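Local coordinates for glutamate ABC superfamily ATP binding cassette transporter, binding protein (Enterococcus faecium DO, PDB 5EYF) that binds glutamate between its two lobes and probably delivers it to an ABC transporter for uptake into the cell, at residues D6-S11 / K51-D56; Y23-F28 / I83-I88; Q107-K112 / A139-H144. All coordinates share one frame; numbering follows the deposited sequence. Where two conformers were deposited one is given.

Contact 1 (D6-S11 / K51-D56); sequences DILERS and KKILGD
L8 meets I53 and S11 meets L54 where the N-terminal helix 7-14 lies against the C-terminal end of helix 41-54, on the outer side of one alpha/beta lobe of this periplasmic-binding-protein fold. The contact is small, burying 115 Å² in all, and no hydrogen bond crosses it. Its apolar part consists of branch methyls. CD2 of L8 touches CG2 of I53 at 3.8 Å, the two side chains crossing at about a right angle. The CA-CB bond of I53 points at helix 7-14, and with CG1 beside the backbone N (chi1 -62°) its other branch, CG2, is the one that meets L8. CD2 of L54 packs against the S11 side chain, 3.7 Å from OG. I53 and L54 also rest on I17 of strand 16-21, which seats helix 41-54 on the parallel sheet.

Several polar groups find partners within their own segment. At the start of helix 7-14, D6 is the N-cap, its OD1 accepting from E9 N at 2.9 Å through the lone pair turned away from OD2. Helix 41-54 ends as G55 takes a positive phi (91°), a turn that glycine makes easily. The K51 side chain reaches forward past the helix end, its NZ donating to D56 O at 2.7 Å and also to G58 O, so that the lysine ties the segment after the helix to its last turn. Salt bridges from R10 to D80 and from K52 to D225 anchor the two helices to their surroundings. At the interface itself, S11 OG turns back along its own helix and donates to L8 O at 2.6 Å, 26° from the carbonyl plane, which satisfies the hydroxyl beside the L54 methyl.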
ATOM      1  N   ASP B   6      -5.307   5.720 -31.522  1.00 31.43           N
ATOM      2  CA  ASP B   6      -4.227   5.259 -30.662  1.00 29.77           C
ATOM      3  C   ASP B   6      -3.386   6.431 -30.159  1.00 27.33           C
ATOM      4  O   ASP B   6      -2.913   7.248 -30.945  1.00 28.36           O
ATOM      5  CB  ASP B   6      -3.355   4.265 -31.427  1.00 30.45           C
ATOM      6  CG  ASP B   6      -2.265   3.692 -30.575  1.00 30.69           C
ATOM      7  OD1 ASP B   6      -1.183   4.304 -30.499  1.00 31.84           O
ATOM      8  OD2 ASP B   6      -2.503   2.648 -29.929  1.00 30.90           O
ATOM      9  N   ILE B   7      -3.185   6.506 -28.837  1.00 26.06           N
ATOM     10  CA  ILE B   7      -2.558   7.698 -28.255  1.00 25.86           C
ATOM     11  C   ILE B   7      -1.081   7.810 -28.651  1.00 27.51           C
ATOM     12  O   ILE B   7      -0.598   8.902 -28.976  1.00 26.68           O
ATOM     13  CB  ILE B   7      -2.760   7.692 -26.728  1.00 27.50           C
ATOM     14  CG1 ILE B   7      -4.217   8.029 -26.402  1.00 27.39           C
ATOM     15  CG2 ILE B   7      -1.790   8.663 -26.040  1.00 26.63           C
ATOM     16  CD1 ILE B   7      -4.674   7.512 -25.030  1.00 28.52           C
ATOM     17  N   LEU B   8      -0.339   6.694 -28.674  1.00 28.05           N
ATOM     18  CA  LEU B   8       1.049   6.775 -29.147  1.00 28.57           C
ATOM     19  C   LEU B   8       1.140   7.139 -30.627  1.00 28.35           C
ATOM     20  O   LEU B   8       2.058   7.865 -31.044  1.00 28.99           O
ATOM     21  CB  LEU B   8       1.778   5.456 -28.911  1.00 31.17           C
ATOM     22  CG  LEU B   8       2.398   5.250 -27.547  1.00 31.65           C
ATOM     23  CD1 LEU B   8       3.226   3.974 -27.610  1.00 31.62           C
ATOM     24  CD2 LEU B   8       3.244   6.435 -27.112  1.00 29.60           C
ATOM     25  N   GLU B   9       0.250   6.587 -31.456  1.00 29.08           N
ATOM     26  CA  GLU B   9       0.273   6.952 -32.866  1.00 28.15           C
ATOM     27  C   GLU B   9       0.021   8.447 -33.030  1.00 28.66           C
ATOM     28  O   GLU B   9       0.752   9.135 -33.762  1.00 28.25           O
ATOM     29  CB  GLU B   9      -0.745   6.133 -33.661  1.00 29.65           C
ATOM     30  CG  GLU B   9      -0.322   4.687 -33.884  1.00 29.63           C
ATOM     31  CD  GLU B   9      -1.311   3.903 -34.709  1.00 33.21           C
ATOM     32  OE1 GLU B   9      -2.318   4.486 -35.164  1.00 32.77           O
ATOM     33  OE2 GLU B   9      -1.075   2.690 -34.887  1.00 35.33           O
ATOM     34  N   ARG B  10      -0.972   8.976 -32.304  1.00 28.57           N
ATOM     35  CA  ARG B  10      -1.287  10.397 -32.411  1.00 29.66           C
ATOM     36  C   ARG B  10      -0.096  11.240 -31.995  1.00 28.77           C
ATOM     37  O   ARG B  10       0.182  12.268 -32.608  1.00 28.81           O
ATOM     38  CB  ARG B  10      -2.508  10.754 -31.555  1.00 29.94           C
ATOM     39  CG  ARG B  10      -2.967  12.209 -31.779  1.00 33.15           C
ATOM     40  CD  ARG B  10      -3.518  12.883 -30.515  1.00 37.09           C
ATOM     41  NE  ARG B  10      -4.722  12.233 -30.012  1.00 41.17           N
ATOM     42  CZ  ARG B  10      -4.909  11.874 -28.746  1.00 44.28           C
ATOM     43  NH1 ARG B  10      -3.974  12.113 -27.837  1.00 44.52           N
ATOM     44  NH2 ARG B  10      -6.038  11.277 -28.391  1.00 45.93           N
ATOM     45  N   SER B  11       0.636  10.801 -30.962  1.00 28.29           N
ATOM     46  CA  SER B  11       1.778  11.574 -30.478  1.00 27.84           C
ATOM     47  C   SER B  11       2.850  11.755 -31.549  1.00 26.81           C
ATOM     48  O   SER B  11       3.630  12.712 -31.477  1.00 26.49           O
ATOM     49  CB  SER B  11       2.382  10.920 -29.244  1.00 28.25           C
ATOM     50  OG  SER B  11       3.143   9.772 -29.582  1.00 28.09           O
ATOM     51  N   LYS B  51       8.385  13.061 -20.664  1.00 18.71           N
ATOM     52  CA  LYS B  51       9.740  13.158 -21.212  1.00 20.77           C
ATOM     53  C   LYS B  51      10.346  11.781 -21.498  1.00 20.26           C
ATOM     54  O   LYS B  51      11.129  11.631 -22.452  1.00 20.34           O
ATOM     55  CB  LYS B  51      10.636  13.958 -20.260  1.00 23.52           C
ATOM     56  CG  LYS B  51      10.228  15.430 -20.095  1.00 26.13           C
ATOM     57  CD  LYS B  51      10.200  16.179 -21.431  1.00 28.51           C
ATOM     58  CE  LYS B  51      10.119  17.698 -21.208  1.00 30.25           C
ATOM     59  NZ  LYS B  51       9.839  18.484 -22.458  1.00 30.11           N
ATOM     60  N   LYS B  52      10.023  10.771 -20.689  1.00 20.43           N
ATOM     61  CA  LYS B  52      10.482   9.418 -21.003  1.00 20.63           C
ATOM     62  C   LYS B  52       9.851   8.906 -22.295  1.00 20.57           C
ATOM     63  O   LYS B  52      10.525   8.270 -23.115  1.00 22.45           O
ATOM     64  CB  LYS B  52      10.159   8.457 -19.849  1.00 20.53           C
ATOM     65  CG  LYS B  52      10.883   8.735 -18.529  1.00 20.73           C
ATOM     66  CD  LYS B  52      12.392   8.744 -18.683  1.00 22.03           C
ATOM     67  CE  LYS B  52      13.056   8.668 -17.318  1.00 23.39           C
ATOM     68  NZ  LYS B  52      14.528   8.907 -17.501  1.00 24.83           N
ATOM     69  N   ILE B  53       8.550   9.141 -22.487  1.00 21.00           N
ATOM     70  CA  ILE B  53       7.866   8.549 -23.631  1.00 21.53           C
ATOM     71  C   ILE B  53       8.258   9.263 -24.913  1.00 23.03           C
ATOM     72  O   ILE B  53       8.612   8.630 -25.921  1.00 24.72           O
ATOM     73  CB  ILE B  53       6.339   8.575 -23.415  1.00 19.79           C
ATOM     74  CG1 ILE B  53       5.972   7.743 -22.193  1.00 20.85           C
ATOM     75  CG2 ILE B  53       5.575   8.121 -24.696  1.00 20.30           C
ATOM     76  CD1 ILE B  53       4.458   7.706 -21.915  1.00 20.43           C
ATOM     77  N   LEU B  54       8.191  10.594 -24.898  1.00 22.39           N
ATOM     78  CA  LEU B  54       8.368  11.397 -26.093  1.00 23.56           C
ATOM     79  C   LEU B  54       9.775  11.939 -26.248  1.00 24.65           C
ATOM     80  O   LEU B  54      10.115  12.429 -27.331  1.00 26.90           O
ATOM     81  CB  LEU B  54       7.391  12.574 -26.071  1.00 23.62           C
ATOM     82  CG  LEU B  54       5.909  12.207 -26.003  1.00 24.04           C
ATOM     83  CD1 LEU B  54       5.041  13.475 -26.065  1.00 23.75           C
ATOM     84  CD2 LEU B  54       5.538  11.221 -27.133  1.00 24.32           C
ATOM     85  N   GLY B  55      10.582  11.891 -25.208  1.00 24.85           N
ATOM     86  CA  GLY B  55      11.901  12.481 -25.275  1.00 24.78           C
ATOM     87  C   GLY B  55      11.909  13.920 -24.809  1.00 27.74           C
ATOM     88  O   GLY B  55      10.903  14.480 -24.355  1.00 27.10           O
ATOM     89  N   ASP B  56      13.093  14.521 -24.959  1.00 31.03           N
ATOM     90  CA  ASP B  56      13.427  15.801 -24.335  1.00 34.44           C
ATOM     91  C   ASP B  56      12.390  16.877 -24.591  1.00 33.17           C
ATOM     92  O   ASP B  56      12.053  17.651 -23.687  1.00 33.29           O
ATOM     93  CB  ASP B  56      14.770  16.314 -24.854  1.00 37.66           C
ATOM     94  CG  ASP B  56      15.943  15.684 -24.165  1.00 41.74           C
ATOM     95  OD1 ASP B  56      15.739  14.999 -23.134  1.00 42.63           O
ATOM     96  OD2 ASP B  56      17.072  15.902 -24.659  1.00 42.14           O
TER

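Contact 2 (Y23-F28 / I83-I88). With GLU (glutamic acid), chain E.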
ATOM      1  N   TYR B  23      -7.210  20.041  -9.915  1.00 23.43           N
ATOM      2  CA  TYR B  23      -6.810  21.437  -9.778  1.00 25.25           C
ATOM      3  C   TYR B  23      -6.956  21.946  -8.354  1.00 26.43           C
ATOM      4  O   TYR B  23      -6.613  23.106  -8.084  1.00 28.74           O
ATOM      5  CB  TYR B  23      -7.622  22.358 -10.716  1.00 26.24           C
ATOM      6  CG  TYR B  23      -7.138  22.435 -12.160  1.00 28.88           C
ATOM      7  CD1 TYR B  23      -6.402  21.410 -12.742  1.00 29.74           C
ATOM      8  CD2 TYR B  23      -7.422  23.550 -12.939  1.00 29.41           C
ATOM      9  CE1 TYR B  23      -5.966  21.486 -14.077  1.00 30.61           C
ATOM     10  CE2 TYR B  23      -6.987  23.638 -14.260  1.00 31.24           C
ATOM     11  CZ  TYR B  23      -6.271  22.612 -14.826  1.00 31.77           C
ATOM     12  OH  TYR B  23      -5.865  22.748 -16.145  1.00 33.99           O
ATOM     13  N   ASP B  24      -7.451  21.116  -7.438  1.00 26.82           N
ATOM     14  CA  ASP B  24      -7.830  21.561  -6.107  1.00 27.68           C
ATOM     15  C   ASP B  24      -7.156  20.751  -5.008  1.00 26.69           C
ATOM     16  O   ASP B  24      -7.563  20.843  -3.843  1.00 27.46           O
ATOM     17  CB  ASP B  24      -9.357  21.496  -5.934  1.00 28.67           C
ATOM     18  CG  ASP B  24      -9.865  20.054  -5.738  1.00 30.20           C
ATOM     19  OD1 ASP B  24      -9.266  19.090  -6.307  1.00 29.87           O
ATOM     20  OD2 ASP B  24     -10.867  19.907  -5.006  1.00 32.00           O
ATOM     21  N   THR B  25      -6.160  19.940  -5.329  1.00 24.65           N
ATOM     22  CA  THR B  25      -5.624  19.005  -4.341  1.00 23.42           C
ATOM     23  C   THR B  25      -4.172  19.381  -4.054  1.00 24.18           C
ATOM     24  O   THR B  25      -3.271  18.996  -4.804  1.00 23.38           O
ATOM     25  CB  THR B  25      -5.728  17.573  -4.866  1.00 22.82           C
ATOM     26  OG1 THR B  25      -7.107  17.276  -5.169  1.00 21.91           O
ATOM     27  CG2 THR B  25      -5.201  16.586  -3.821  1.00 23.45           C
ATOM     28  N   ARG B  26      -3.944  20.131  -2.972  0.61 26.64           N
ATOM     29  CA  ARG B  26      -2.581  20.544  -2.644  0.61 28.21           C
ATOM     30  C   ARG B  26      -1.693  19.322  -2.450  0.61 27.91           C
ATOM     31  O   ARG B  26      -2.100  18.344  -1.820  0.61 28.06           O
ATOM     32  CB  ARG B  26      -2.542  21.406  -1.381  0.61 30.78           C
ATOM     33  CG  ARG B  26      -1.206  22.143  -1.204  0.61 34.77           C
ATOM     34  CD  ARG B  26      -1.135  23.004   0.067  0.61 39.00           C
ATOM     35  NE  ARG B  26      -0.706  22.214   1.219  0.61 42.60           N
ATOM     36  CZ  ARG B  26       0.561  22.036   1.585  0.61 44.75           C
ATOM     37  NH1 ARG B  26       0.847  21.275   2.631  0.61 45.28           N
ATOM     38  NH2 ARG B  26       1.544  22.611   0.909  0.61 45.55           N
ATOM     39  N   LEU B  27      -0.472  19.413  -2.983  1.00 26.31           N
ATOM     40  CA  LEU B  27       0.589  18.387  -2.995  1.00 22.34           C
ATOM     41  C   LEU B  27       0.473  17.445  -4.187  1.00 20.33           C
ATOM     42  O   LEU B  27       1.445  16.734  -4.496  1.00 20.51           O
ATOM     43  CB  LEU B  27       0.679  17.564  -1.699  1.00 24.09           C
ATOM     44  CG  LEU B  27       0.802  18.386  -0.409  1.00 26.69           C
ATOM     45  CD1 LEU B  27       0.908  17.463   0.816  1.00 27.52           C
ATOM     46  CD2 LEU B  27       2.007  19.302  -0.530  1.00 27.11           C
ATOM     47  N   PHE B  28      -0.688  17.409  -4.854  1.00 19.79           N
ATOM     48  CA  PHE B  28      -0.874  16.497  -5.985  1.00 18.50           C
ATOM     49  C   PHE B  28      -1.197  17.218  -7.283  1.00 19.46           C
ATOM     50  O   PHE B  28      -0.495  17.017  -8.278  1.00 19.64           O
ATOM     51  CB  PHE B  28      -1.947  15.450  -5.670  1.00 18.34           C
ATOM     52  CG  PHE B  28      -1.494  14.450  -4.669  1.00 19.17           C
ATOM     53  CD1 PHE B  28      -0.729  13.355  -5.068  1.00 19.71           C
ATOM     54  CD2 PHE B  28      -1.765  14.637  -3.325  1.00 20.26           C
ATOM     55  CE1 PHE B  28      -0.287  12.424  -4.127  1.00 19.44           C
ATOM     56  CE2 PHE B  28      -1.325  13.715  -2.384  1.00 19.24           C
ATOM     57  CZ  PHE B  28      -0.580  12.602  -2.804  1.00 20.73           C
ATOM     58  N   ILE B  83      -4.087  11.198 -14.020  1.00 16.79           N
ATOM     59  CA  ILE B  83      -3.187  11.097 -12.873  1.00 15.41           C
ATOM     60  C   ILE B  83      -3.713  12.099 -11.847  1.00 16.81           C
ATOM     61  O   ILE B  83      -3.445  13.303 -11.916  1.00 16.86           O
ATOM     62  CB  ILE B  83      -1.697  11.290 -13.235  1.00 15.46           C
ATOM     63  CG1 ILE B  83      -0.822  10.906 -12.039  1.00 15.53           C
ATOM     64  CG2 ILE B  83      -1.338  12.672 -13.805  1.00 15.90           C
ATOM     65  CD1 ILE B  83       0.664  10.857 -12.427  1.00 17.46           C
ATOM     66  N   ALA B  84      -4.507  11.607 -10.905  1.00 16.13           N
ATOM     67  CA  ALA B  84      -5.353  12.492 -10.109  1.00 16.79           C
ATOM     68  C   ALA B  84      -5.779  11.747  -8.853  1.00 17.28           C
ATOM     69  O   ALA B  84      -6.953  11.405  -8.709  1.00 19.35           O
ATOM     70  CB  ALA B  84      -6.596  12.965 -10.908  1.00 17.10           C
ATOM     71  N   THR B  85      -4.814  11.448  -7.978  1.00 17.08           N
ATOM     72  CA  THR B  85      -5.028  10.756  -6.688  1.00 16.07           C
ATOM     73  C   THR B  85      -6.037   9.615  -6.810  1.00 16.83           C
ATOM     74  O   THR B  85      -6.948   9.470  -5.994  1.00 17.57           O
ATOM     75  CB  THR B  85      -5.458  11.741  -5.580  1.00 17.40           C
ATOM     76  OG1 THR B  85      -6.729  12.365  -5.896  1.00 18.14           O
ATOM     77  CG2 THR B  85      -4.407  12.828  -5.409  1.00 17.08           C
HETATM   78  N   MSE B  86      -5.858   8.783  -7.829  1.00 15.79           N
HETATM   79  CA  MSE B  86      -6.879   7.786  -8.171  1.00 15.84           C
HETATM   80  C   MSE B  86      -6.526   6.377  -7.735  1.00 16.45           C
HETATM   81  O   MSE B  86      -5.576   5.792  -8.243  1.00 15.91           O
HETATM   82  CB  MSE B  86      -7.115   7.772  -9.671  1.00 16.84           C
HETATM   83  CG  MSE B  86      -8.363   6.961 -10.050  1.00 18.59           C
HETATM   84 SE   MSE B  86      -8.682   7.276 -11.946  0.76 23.72          SE
HETATM   85  CE  MSE B  86     -10.173   6.075 -12.203  1.00 21.96           C
ATOM     86  N   THR B  87      -7.302   5.828  -6.810  1.00 15.03           N
ATOM     87  CA  THR B  87      -7.013   4.493  -6.311  1.00 14.73           C
ATOM     88  C   THR B  87      -7.378   3.428  -7.337  1.00 16.20           C
ATOM     89  O   THR B  87      -8.427   3.503  -8.008  1.00 16.76           O
ATOM     90  CB  THR B  87      -7.807   4.265  -5.015  1.00 16.24           C
ATOM     91  OG1 THR B  87      -7.405   5.254  -4.068  1.00 17.88           O
ATOM     92  CG2 THR B  87      -7.566   2.865  -4.435  1.00 16.82           C
ATOM     93  N   ILE B  88      -6.514   2.421  -7.434  1.00 15.57           N
ATOM     94  CA  ILE B  88      -6.772   1.227  -8.232  1.00 16.43           C
ATOM     95  C   ILE B  88      -7.774   0.351  -7.499  1.00 16.54           C
ATOM     96  O   ILE B  88      -7.525  -0.082  -6.360  1.00 18.68           O
ATOM     97  CB  ILE B  88      -5.463   0.453  -8.479  1.00 15.96           C
ATOM     98  CG1 ILE B  88      -4.466   1.344  -9.218  1.00 16.89           C
ATOM     99  CG2 ILE B  88      -5.732  -0.793  -9.310  1.00 16.81           C
ATOM    100  CD1 ILE B  88      -3.157   0.673  -9.462  1.00 17.59           C
TER
HETATM  101  N   GLU E 301      -7.915   8.041  -3.827  1.00 19.56           N
HETATM  102  CA  GLU E 301      -9.361   8.016  -3.556  1.00 20.28           C
HETATM  103  C   GLU E 301     -10.132   7.658  -4.819  1.00 21.40           C
HETATM  104  O   GLU E 301      -9.547   7.465  -5.892  1.00 19.80           O
HETATM  105  CB  GLU E 301      -9.858   9.359  -2.983  1.00 21.92           C
HETATM  106  CG  GLU E 301      -9.358  10.600  -3.723  1.00 22.94           C
HETATM  107  CD  GLU E 301     -10.009  10.831  -5.084  1.00 24.08           C
HETATM  108  OE1 GLU E 301      -9.346  11.432  -5.936  1.00 23.07           O
HETATM  109  OE2 GLU E 301     -11.200  10.500  -5.288  1.00 25.23           O
HETATM  110  OXT GLU E 301     -11.373   7.532  -4.791  1.00 25.38           O
HETATM  111  O   HOH W   1      -7.893  14.587  -5.113  1.00 19.17           O
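The methyl of T85 sits over one face of the F28 ring, off centre toward the CB end. CG2 of T85 is 3.4 Å from F28 CG and 3.8 Å from the ring centroid, 27° off the ring normal, a CH-pi contact. The F28 ring is further surrounded by F103, which it meets edge-to-face, and by F236. T25 comes from the strand 24-25 side, where its CG2 and that of T85 approach tip to tip at 4.2 Å. Strand 24-25 carries a classic beta bulge, D24 and T25 together lying opposite the single residue G29.

T85 thus turns its two branches to different tasks. With CG2 beside the backbone N, its OG1 lies between the backbone N and the carbonyl carbon (chi1 63°) and is directed at the ligand, donating to OE1 of the bound glutamate at 2.8 Å. The same oxygen accepts from a water at 2.6 Å, and that water is also hydrogen-bonded to T25 OG1, so a polar bridge runs beside the methyl contact. Since the hydroxyl donates to the ligand and accepts from the water, its rotation is fixed, while the methyl rests against F28 and T25.

Residues 85-87 add further bonds through both backbone and side chain. The ligand's ammonium nitrogen donates to T85 O and to T87 OG1, and T87 N donates almost straight (174°) to the alpha-carboxylate oxygen O of the ligand at 2.9 Å. The ligand is also hydrogen-bonded to K22, S67, R70, R92 and D174. An ammonium held by a carbonyl, a hydroxyl and the carboxylate of D174, with arginines also bonding the ligand, is characteristic of the amino-acid pocket of family 3 solute-binding proteins.

Contact 3 (Q107-K112 / A139-H144)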
ATOM      1  N   GLN B 107      -6.945   5.732   3.523  1.00 14.64           N
ATOM      2  CA  GLN B 107      -7.966   6.651   4.023  1.00 14.79           C
ATOM      3  C   GLN B 107      -7.764   6.958   5.500  1.00 15.50           C
ATOM      4  O   GLN B 107      -7.375   6.093   6.283  1.00 16.07           O
ATOM      5  CB  GLN B 107      -9.359   6.083   3.778  1.00 15.28           C
ATOM      6  CG  GLN B 107     -10.454   7.130   4.000  1.00 16.25           C
ATOM      7  CD  GLN B 107     -11.781   6.684   3.441  1.00 17.30           C
ATOM      8  OE1 GLN B 107     -11.820   5.852   2.554  1.00 20.42           O
ATOM      9  NE2 GLN B 107     -12.873   7.206   3.985  1.00 16.94           N
ATOM     10  N   ALA B 108      -8.059   8.196   5.889  1.00 15.27           N
ATOM     11  CA  ALA B 108      -7.793   8.656   7.249  1.00 16.09           C
ATOM     12  C   ALA B 108      -8.841   9.673   7.663  1.00 15.55           C
ATOM     13  O   ALA B 108      -9.740  10.020   6.893  1.00 15.50           O
ATOM     14  CB  ALA B 108      -6.390   9.275   7.396  1.00 16.40           C
ATOM     15  N   LEU B 109      -8.711  10.140   8.903  1.00 15.39           N
ATOM     16  CA  LEU B 109      -9.631  11.093   9.514  1.00 14.88           C
ATOM     17  C   LEU B 109      -8.904  12.362   9.905  1.00 15.92           C
ATOM     18  O   LEU B 109      -7.820  12.309  10.480  1.00 19.33           O
ATOM     19  CB  LEU B 109     -10.253  10.555  10.790  1.00 16.14           C
ATOM     20  CG  LEU B 109     -11.123   9.311  10.703  1.00 16.59           C
ATOM     21  CD1 LEU B 109     -11.712   8.971  12.075  1.00 18.04           C
ATOM     22  CD2 LEU B 109     -12.226   9.464   9.661  1.00 17.52           C
ATOM     23  N   LEU B 110      -9.545  13.502   9.657  1.00 16.55           N
ATOM     24  CA  LEU B 110      -9.081  14.798  10.130  1.00 17.89           C
ATOM     25  C   LEU B 110     -10.119  15.350  11.103  1.00 18.59           C
ATOM     26  O   LEU B 110     -11.314  15.357  10.790  1.00 18.33           O
ATOM     27  CB  LEU B 110      -8.906  15.759   8.941  1.00 19.15           C
ATOM     28  CG  LEU B 110      -8.355  17.165   9.206  1.00 20.64           C
ATOM     29  CD1 LEU B 110      -6.851  17.084   9.275  1.00 21.37           C
ATOM     30  CD2 LEU B 110      -8.793  18.177   8.132  1.00 22.22           C
ATOM     31  N   VAL B 111      -9.667  15.778  12.286  1.00 19.14           N
ATOM     32  CA  VAL B 111     -10.534  16.331  13.322  1.00 19.27           C
ATOM     33  C   VAL B 111      -9.878  17.584  13.887  1.00 22.10           C
ATOM     34  O   VAL B 111      -8.680  17.814  13.715  1.00 22.22           O
ATOM     35  CB  VAL B 111     -10.804  15.302  14.462  1.00 20.07           C
ATOM     36  CG1 VAL B 111     -11.497  14.053  13.920  1.00 20.33           C
ATOM     37  CG2 VAL B 111      -9.511  14.911  15.151  1.00 21.89           C
ATOM     38  N   LYS B 112     -10.680  18.405  14.567  1.00 22.45           N
ATOM     39  CA  LYS B 112     -10.114  19.480  15.369  1.00 25.65           C
ATOM     40  C   LYS B 112      -9.315  18.887  16.528  1.00 25.62           C
ATOM     41  O   LYS B 112      -9.776  17.968  17.210  1.00 24.07           O
ATOM     42  CB  LYS B 112     -11.231  20.376  15.904  1.00 29.03           C
ATOM     43  CG  LYS B 112     -10.768  21.587  16.695  1.00 34.28           C
ATOM     44  CD  LYS B 112     -11.974  22.363  17.208  1.00 38.46           C
ATOM     45  CE  LYS B 112     -11.612  23.253  18.384  1.00 41.71           C
ATOM     46  NZ  LYS B 112     -11.258  24.620  17.935  1.00 43.74           N
ATOM     47  N   ALA B 139     -18.100   5.810   0.573  1.00 30.80           N
ATOM     48  CA  ALA B 139     -18.410   4.385   0.584  1.00 32.36           C
ATOM     49  C   ALA B 139     -17.534   3.628   1.580  1.00 31.66           C
ATOM     50  O   ALA B 139     -18.030   2.755   2.293  1.00 31.66           O
ATOM     51  CB  ALA B 139     -18.276   3.802  -0.825  1.00 33.71           C
ATOM     52  N   ASN B 140     -16.234   3.946   1.653  1.00 28.57           N
ATOM     53  CA  ASN B 140     -15.379   3.254   2.616  1.00 26.94           C
ATOM     54  C   ASN B 140     -15.797   3.542   4.053  1.00 26.83           C
ATOM     55  O   ASN B 140     -15.656   2.673   4.930  1.00 26.65           O
ATOM     56  CB  ASN B 140     -13.912   3.644   2.429  1.00 27.35           C
ATOM     57  CG  ASN B 140     -13.277   3.020   1.182  1.00 30.36           C
ATOM     58  OD1 ASN B 140     -13.775   2.026   0.645  1.00 32.41           O
ATOM     59  ND2 ASN B 140     -12.167   3.623   0.715  1.00 30.21           N
ATOM     60  N   ILE B 141     -16.268   4.758   4.334  1.00 27.11           N
ATOM     61  CA  ILE B 141     -16.752   5.030   5.684  1.00 28.33           C
ATOM     62  C   ILE B 141     -17.958   4.166   5.990  1.00 29.77           C
ATOM     63  O   ILE B 141     -18.081   3.612   7.090  1.00 30.90           O
ATOM     64  CB  ILE B 141     -17.099   6.512   5.884  1.00 31.48           C
ATOM     65  CG1 ILE B 141     -15.853   7.315   6.159  1.00 30.90           C
ATOM     66  CG2 ILE B 141     -17.986   6.640   7.123  1.00 34.54           C
ATOM     67  CD1 ILE B 141     -15.244   7.045   7.505  1.00 28.64           C
ATOM     68  N   ARG B 142     -18.887   4.061   5.041  1.00 31.42           N
ATOM     69  CA  ARG B 142     -20.091   3.295   5.321  1.00 33.79           C
ATOM     70  C   ARG B 142     -19.757   1.845   5.631  1.00 33.07           C
ATOM     71  O   ARG B 142     -20.535   1.161   6.296  1.00 34.05           O
ATOM     72  CB  ARG B 142     -21.069   3.419   4.146  1.00 37.52           C
ATOM     73  CG  ARG B 142     -21.527   4.864   3.940  1.00 42.63           C
ATOM     74  CD  ARG B 142     -22.632   5.055   2.899  1.00 47.54           C
ATOM     75  NE  ARG B 142     -23.191   6.413   2.961  1.00 50.63           N
ATOM     76  CZ  ARG B 142     -22.915   7.384   2.092  1.00 52.27           C
ATOM     77  NH1 ARG B 142     -22.098   7.143   1.076  1.00 52.56           N
ATOM     78  NH2 ARG B 142     -23.462   8.592   2.229  1.00 52.55           N
ATOM     79  N   GLN B 143     -18.596   1.372   5.204  1.00 32.10           N
ATOM     80  CA  GLN B 143     -18.151   0.036   5.557  1.00 31.90           C
ATOM     81  C   GLN B 143     -17.418  -0.008   6.894  1.00 31.53           C
ATOM     82  O   GLN B 143     -17.736  -0.833   7.760  1.00 33.00           O
ATOM     83  CB  GLN B 143     -17.254  -0.506   4.451  1.00 33.48           C
ATOM     84  CG  GLN B 143     -16.594  -1.826   4.797  1.00 35.08           C
ATOM     85  CD  GLN B 143     -15.860  -2.406   3.617  1.00 36.72           C
ATOM     86  OE1 GLN B 143     -16.215  -2.141   2.479  1.00 37.39           O
ATOM     87  NE2 GLN B 143     -14.825  -3.188   3.880  1.00 38.31           N
ATOM     88  N   HIS B 144     -16.441   0.882   7.085  1.00 30.35           N
ATOM     89  CA  HIS B 144     -15.608   0.810   8.278  1.00 31.49           C
ATOM     90  C   HIS B 144     -16.237   1.509   9.476  1.00 32.01           C
ATOM     91  O   HIS B 144     -15.792   1.292  10.604  1.00 33.10           O
ATOM     92  CB  HIS B 144     -14.225   1.396   7.967  1.00 32.25           C
ATOM     93  CG  HIS B 144     -13.404   0.524   7.069  1.00 34.37           C
ATOM     94  ND1 HIS B 144     -13.340   0.706   5.703  1.00 37.09           N
ATOM     95  CD2 HIS B 144     -12.650  -0.568   7.340  1.00 37.30           C
ATOM     96  CE1 HIS B 144     -12.555  -0.218   5.174  1.00 38.77           C
ATOM     97  NE2 HIS B 144     -12.137  -1.013   6.144  1.00 39.22           N
TER
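Q107 and N140 join their side-chain amides where segment 107-112 of strand 103-112 passes segment 139-144 of helix 136-144 almost at right angles, their axes 10.4 Å apart at closest. This is the tight end of the contact, close to the ligand-binding residues T136 and D174. N140 ND2 donates to Q107 OE1 at 2.9 Å, nearly along the C=O axis (171°) and within the amide plane of N140, although the two amide planes are turned 36° apart. An extended Q107 chain, its CG anti to the backbone N (chi1 -167°), carries the amide across to the helix. OE1 also lies close to N140 CB, and Q107 NE2 comes to 3.7 Å from CG1 of I141. That NE2 is itself bonded to T172 OG1 and S137 O, which holds the glutamine amide in one orientation.

Further along the strand the packing is looser: CD2 of L109 and CD1 of I141 are 4.4 Å apart, with T172 touching both side chains. The solvent side of the helix carries A139, R142 and Q143, all exposed. H144, which makes no contact with the strand segment, donates from ND1 to N140 O at 3.1 Å, and its ring meets F195.

Both ends of the Q107 amide are thus used within a buried setting, which suggests that polar matching, as well as apolar packing, sets how the helix sits on the strand.

Contacts 1, 2 and 3 run from the outer end of one lobe, through the ligand cleft, into the other lobe. The centre of contact 2 lies about 2 Å from the centre of the chain; the centres of contacts 1 and 3 are about 23 and 18 Å from that of contact 2, and about 39 Å from each other, on opposite sides of the chain's centre. Along the sequence the segments of contacts 1 and 2 alternate, whereas contact 3 follows both. Helix 41-54, whose end forms contact 1, touches F28 and I83 of contact 2. Strand 103-112 of contact 3 shares the mixed sheet with 198-205, which touches T85 and T87, consistent with a ligand enclosed between lobes.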